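Local coordinates for 3-keto-5-aminohexanoate cleavage protein (Burkholderia xenovorans LB400, PDB 3E02) that probably cleaves 3-keto-5-aminohexanoate or a related beta-keto acid, using a zinc ion held in a TIM-barrel fold, at residues 93-96 with 97-101; 60-64 with 65-69. All blocks are in the same frame, centred on the assembly; numbering follows the deposited sequence. Where two conformers were deposited one is given.

Contact 1. Residues 93-96 with 97-101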
loop_
_atom_site.group_PDB
_atom_site.type_symbol
_atom_site.label_atom_id
_atom_site.label_comp_id
_atom_site.label_asym_id
_atom_site.label_seq_id
_atom_site.Cartn_x
_atom_site.Cartn_y
_atom_site.Cartn_z
HETATM N N MSE A 93 -3.688 -1.137 -36.321
HETATM C CA MSE A 93 -3.015 -2.155 -37.156
HETATM C C MSE A 93 -3.328 -3.562 -36.680
HETATM O O MSE A 93 -3.556 -3.776 -35.492
HETATM C CB MSE A 93 -1.499 -1.968 -37.130
HETATM C CG MSE A 93 -1.061 -0.668 -37.736
HETATM SE SE MSE A 93 0.863 -0.523 -37.700
HETATM C CE MSE A 93 1.011 1.293 -38.475
ATOM N N SER A 94 -3.321 -4.510 -37.612
ATOM C CA SER A 94 -3.558 -5.921 -37.307
ATOM C C SER A 94 -2.282 -6.519 -36.709
ATOM O O SER A 94 -1.215 -5.910 -36.802
ATOM C CB SER A 94 -3.911 -6.679 -38.572
ATOM O OG SER A 94 -2.849 -6.586 -39.512
ATOM N N LEU A 95 -2.386 -7.714 -36.129
ATOM C CA LEU A 95 -1.209 -8.366 -35.530
ATOM C C LEU A 95 -0.157 -8.720 -36.587
ATOM O O LEU A 95 1.040 -8.629 -36.294
ATOM C CB LEU A 95 -1.577 -9.600 -34.681
ATOM C CG LEU A 95 -0.438 -10.183 -33.806
ATOM C CD1 LEU A 95 0.115 -9.161 -32.791
ATOM C CD2 LEU A 95 -0.898 -11.423 -33.084
ATOM N N ASP A 96 -0.601 -9.107 -37.792
ATOM C CA ASP A 96 0.300 -9.409 -38.932
ATOM C C ASP A 96 1.169 -8.201 -39.240
ATOM O O ASP A 96 2.394 -8.321 -39.296
ATOM C CB ASP A 96 -0.475 -9.765 -40.218
ATOM C CG ASP A 96 -1.142 -11.145 -40.179
ATOM O OD1 ASP A 96 -0.797 -12.002 -39.338
ATOM O OD2 ASP A 96 -2.024 -11.382 -41.042
ATOM N N GLU A 97 0.525 -7.045 -39.421
ATOM C CA GLU A 97 1.246 -5.793 -39.655
ATOM C C GLU A 97 2.195 -5.486 -38.488
ATOM O O GLU A 97 3.341 -5.122 -38.685
ATOM C CB GLU A 97 0.302 -4.603 -39.748
ATOM C CG GLU A 97 -0.650 -4.539 -40.904
ATOM C CD GLU A 97 -1.601 -3.366 -40.714
ATOM O OE1 GLU A 97 -1.110 -2.211 -40.743
ATOM O OE2 GLU A 97 -2.817 -3.595 -40.516
ATOM N N ARG A 98 1.679 -5.634 -37.272
ATOM C CA ARG A 98 2.441 -5.316 -36.064
ATOM C C ARG A 98 3.714 -6.137 -35.844
ATOM O O ARG A 98 4.729 -5.566 -35.441
ATOM C CB ARG A 98 1.536 -5.394 -34.846
ATOM C CG ARG A 98 0.517 -4.252 -34.793
ATOM C CD ARG A 98 -0.530 -4.564 -33.759
ATOM N NE ARG A 98 0.107 -4.724 -32.449
ATOM C CZ ARG A 98 -0.486 -5.167 -31.343
ATOM N NH1 ARG A 98 -1.766 -5.498 -31.329
ATOM N NH2 ARG A 98 0.217 -5.270 -30.223
ATOM N N LEU A 99 3.665 -7.433 -36.141
ATOM C CA LEU A 99 4.838 -8.321 -35.997
ATOM C C LEU A 99 5.846 -8.259 -37.158
ATOM O O LEU A 99 6.987 -8.679 -36.980
ATOM C CB LEU A 99 4.406 -9.786 -35.775
ATOM C CG LEU A 99 3.622 -10.137 -34.498
ATOM C CD1 LEU A 99 3.200 -11.617 -34.515
ATOM C CD2 LEU A 99 4.416 -9.803 -33.226
ATOM N N ALA A 100 5.449 -7.718 -38.316
ATOM C CA ALA A 100 6.319 -7.683 -39.511
ATOM C C ALA A 100 7.740 -7.125 -39.310
ATOM O O ALA A 100 8.694 -7.800 -39.701
ATOM C CB ALA A 100 5.622 -6.981 -40.680
ATOM N N PRO A 101 7.894 -5.919 -38.718
ATOM C CA PRO A 101 9.240 -5.372 -38.503
ATOM C C PRO A 101 10.168 -6.251 -37.649
ATOM O O PRO A 101 11.279 -6.531 -38.073
ATOM C CB PRO A 101 8.960 -4.029 -37.837
ATOM C CG PRO A 101 7.630 -3.660 -38.306
ATOM C CD PRO A 101 6.872 -4.941 -38.294
HETATM O O HOH W 1 -3.982 -5.385 -33.425
#
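Glu97 turns back over Ser94 to close a capping box at the start of helix 95-105. From Glu97 CB, 3.6 Å from Ser94 O, the side chain runs on with CG anti to the carbonyl carbon (chi1 -66°), which sends it back towards the N-terminus. Glu97 CG then passes 3.3 Å from Ser94 OG. At the carboxylate, OE1 rests against CG of Met93, a selenomethionine, the two side chains crossing at about a right angle. Glu97 OE2 takes two donors from the same face of its plane: Ser94 N at 3.1 Å, almost straight but 66° out of the plane, and Ser94 OG at 3.2 Å on the anti side. In return Ser94 OG accepts a weak bond from Glu97 N (3.4 Å); a small hydroxyl able to give and accept suits an N-cap. On another side of the turn, Leu95 CD1 lies 4.3 Å over the centre of the Arg98 guanidinium, whose NE, NH1 and NH2 bind Thr87 O, Ser149 O and Asn150 OD1. A water in the guanidinium plane links NH1 to Met93 O. The box thus gives Glu97 N a partner and ties the N-cap residue to a carboxylate whose charge probably suits the helix dipole.

Contact 2. Residues 60-64 with 65-69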
loop_
_atom_site.group_PDB
_atom_site.type_symbol
_atom_site.label_atom_id
_atom_site.label_comp_id
_atom_site.label_asym_id
_atom_site.label_seq_id
_atom_site.Cartn_x
_atom_site.Cartn_y
_atom_site.Cartn_z
ATOM N N ARG A 60 2.294 9.593 -40.566
ATOM C CA ARG A 60 1.318 8.558 -40.195
ATOM C C ARG A 60 2.071 7.307 -39.717
ATOM O O ARG A 60 3.015 6.885 -40.383
ATOM C CB ARG A 60 0.423 8.195 -41.394
ATOM C CG ARG A 60 -0.750 7.261 -41.063
ATOM C CD ARG A 60 -1.426 6.662 -42.299
ATOM N NE ARG A 60 -2.448 7.505 -42.928
ATOM C CZ ARG A 60 -2.342 8.214 -44.063
ATOM N NH1 ARG A 60 -1.219 8.258 -44.801
ATOM N NH2 ARG A 60 -3.408 8.904 -44.480
ATOM N N PRO A 61 1.676 6.719 -38.562
ATOM C CA PRO A 61 2.366 5.490 -38.139
ATOM C C PRO A 61 2.396 4.398 -39.207
ATOM O O PRO A 61 1.420 4.232 -39.938
ATOM C CB PRO A 61 1.535 5.027 -36.945
ATOM C CG PRO A 61 1.049 6.274 -36.345
ATOM C CD PRO A 61 0.687 7.125 -37.543
ATOM N N SER A 62 3.526 3.711 -39.322
ATOM C CA SER A 62 3.692 2.625 -40.284
ATOM C C SER A 62 4.548 1.510 -39.700
ATOM O O SER A 62 5.578 1.796 -39.088
ATOM C CB SER A 62 4.370 3.152 -41.540
ATOM O OG SER A 62 4.758 2.097 -42.397
ATOM N N GLN A 63 4.116 0.259 -39.901
ATOM C CA GLN A 63 4.904 -0.931 -39.532
ATOM C C GLN A 63 5.488 -1.603 -40.785
ATOM O O GLN A 63 5.703 -2.807 -40.806
ATOM C CB GLN A 63 4.085 -1.910 -38.673
ATOM C CG GLN A 63 3.935 -1.544 -37.187
ATOM C CD GLN A 63 5.214 -1.692 -36.382
ATOM O OE1 GLN A 63 6.100 -0.835 -36.447
ATOM N NE2 GLN A 63 5.302 -2.758 -35.588
ATOM N N ASP A 64 5.801 -0.800 -41.805
ATOM C CA ASP A 64 6.408 -1.283 -43.023
ATOM C C ASP A 64 7.872 -1.611 -42.681
ATOM O O ASP A 64 8.620 -0.698 -42.321
ATOM C CB ASP A 64 6.340 -0.194 -44.111
ATOM C CG ASP A 64 6.886 -0.643 -45.451
ATOM O OD1 ASP A 64 7.369 -1.790 -45.598
ATOM O OD2 ASP A 64 6.822 0.179 -46.387
ATOM N N PRO A 65 8.286 -2.899 -42.793
ATOM C CA PRO A 65 9.697 -3.241 -42.526
ATOM C C PRO A 65 10.713 -2.472 -43.387
ATOM O O PRO A 65 11.822 -2.228 -42.925
ATOM C CB PRO A 65 9.761 -4.747 -42.832
ATOM C CG PRO A 65 8.370 -5.219 -42.720
ATOM C CD PRO A 65 7.527 -4.100 -43.202
ATOM N N ASP A 66 10.338 -2.096 -44.616
ATOM C CA ASP A 66 11.215 -1.306 -45.496
ATOM C C ASP A 66 11.607 0.047 -44.894
ATOM O O ASP A 66 12.736 0.497 -45.115
ATOM C CB ASP A 66 10.582 -1.083 -46.885
ATOM C CG ASP A 66 10.396 -2.383 -47.685
ATOM O OD1 ASP A 66 10.979 -3.438 -47.326
ATOM O OD2 ASP A 66 9.660 -2.334 -48.697
ATOM N N LEU A 67 10.686 0.690 -44.164
ATOM C CA LEU A 67 10.977 1.953 -43.461
ATOM C C LEU A 67 11.949 1.705 -42.314
ATOM O O LEU A 67 12.870 2.497 -42.118
ATOM C CB LEU A 67 9.704 2.644 -42.931
ATOM C CG LEU A 67 8.826 3.320 -43.976
ATOM C CD1 LEU A 67 7.539 3.810 -43.332
ATOM C CD2 LEU A 67 9.594 4.469 -44.653
ATOM N N PHE A 68 11.738 0.617 -41.564
ATOM C CA PHE A 68 12.680 0.208 -40.508
ATOM C C PHE A 68 14.089 -0.034 -41.060
ATOM O O PHE A 68 15.070 0.400 -40.455
ATOM C CB PHE A 68 12.182 -1.015 -39.736
ATOM C CG PHE A 68 11.134 -0.699 -38.721
ATOM C CD1 PHE A 68 9.794 -0.641 -39.070
ATOM C CD2 PHE A 68 11.492 -0.459 -37.392
ATOM C CE1 PHE A 68 8.806 -0.349 -38.110
ATOM C CE2 PHE A 68 10.527 -0.169 -36.431
ATOM C CZ PHE A 68 9.179 -0.112 -36.789
HETATM N N MSE A 69 14.188 -0.663 -42.237
HETATM C CA MSE A 69 15.496 -0.886 -42.888
HETATM C C MSE A 69 16.186 0.385 -43.385
HETATM O O MSE A 69 17.360 0.320 -43.758
HETATM C CB MSE A 69 15.402 -1.952 -43.986
HETATM C CG MSE A 69 15.037 -3.316 -43.432
HETATM SE SE MSE A 69 16.242 -3.908 -41.986
HETATM C CE MSE A 69 15.041 -5.127 -41.168
#
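Asp64 has CG anti to its own nitrogen (chi1 -177°), and this swings the carboxylate forward over the first turn of helix 65-68, where Asp64 OD1 accepts from Asp66 N at 3.1 Å. The amide comes from above the carboxylate plane, 64° out of it. Ser62 OG is likewise anti to the serine N, which carries it forward to accept from Asp64 N at 3.1 Å, an ST turn that leads the chain out of strand 61-62. The same Ser62 hydroxyl lies 3.4 Å from Leu67 CD1, so the ST turn also touches an apolar side chain of the helix.

Asp64 is a natural N-cap, its short acid reaching an amide that has no earlier carbonyl to bind, and Pro65 fits the first helical position because no amide hydrogen is needed there. The Asp64 carbonyl begins the backbone bonding of the helix, weakly, with Leu67 N and Phe68 N. Asp64 O also sits at the edge of the Phe68 ring, in its plane, 3.5 Å from Phe68 CD1. Gln63 OE1 comes to 3.2 Å from Phe68 CZ, near the ring plane, with amide and ring planes 72° apart. Its NE2 is turned to Thr86 O.

Two carbonyl oxygens thus meet the weakly positive rim of the phenyl group, an electrostatically sensible match that would help to set the ring's rotation. Asp66 adds a second acid 3.9 Å away (Asp64 OD1 to Asp66 OD2); that repulsion is probably eased by the positive end of the helix.

Overall arrangement
Both contacts are helix starts, one after a strand of the barrel and one after a short strand paired with 48-54, and their centres lie 10 Å apart. Contact 2 comes first in sequence; contact 1 opens the helix of the beta-alpha-beta unit 82-85, 95-105, 109-113. Gln63 joins them: its NE2 bonds weakly to Arg98 O, and Gln63 CG touches Met93 SE at 3.3 Å. Pro65 and Phe68 also lean on Ala100 and Pro101. The zinc ion, bound by His50, His52 and Glu259, is close by: the Phe68 side chain is about 5 Å from that of His52, while Arg98 and Gln63 side chains are about 10 and 9 Å from the metal, outside its coordination shell.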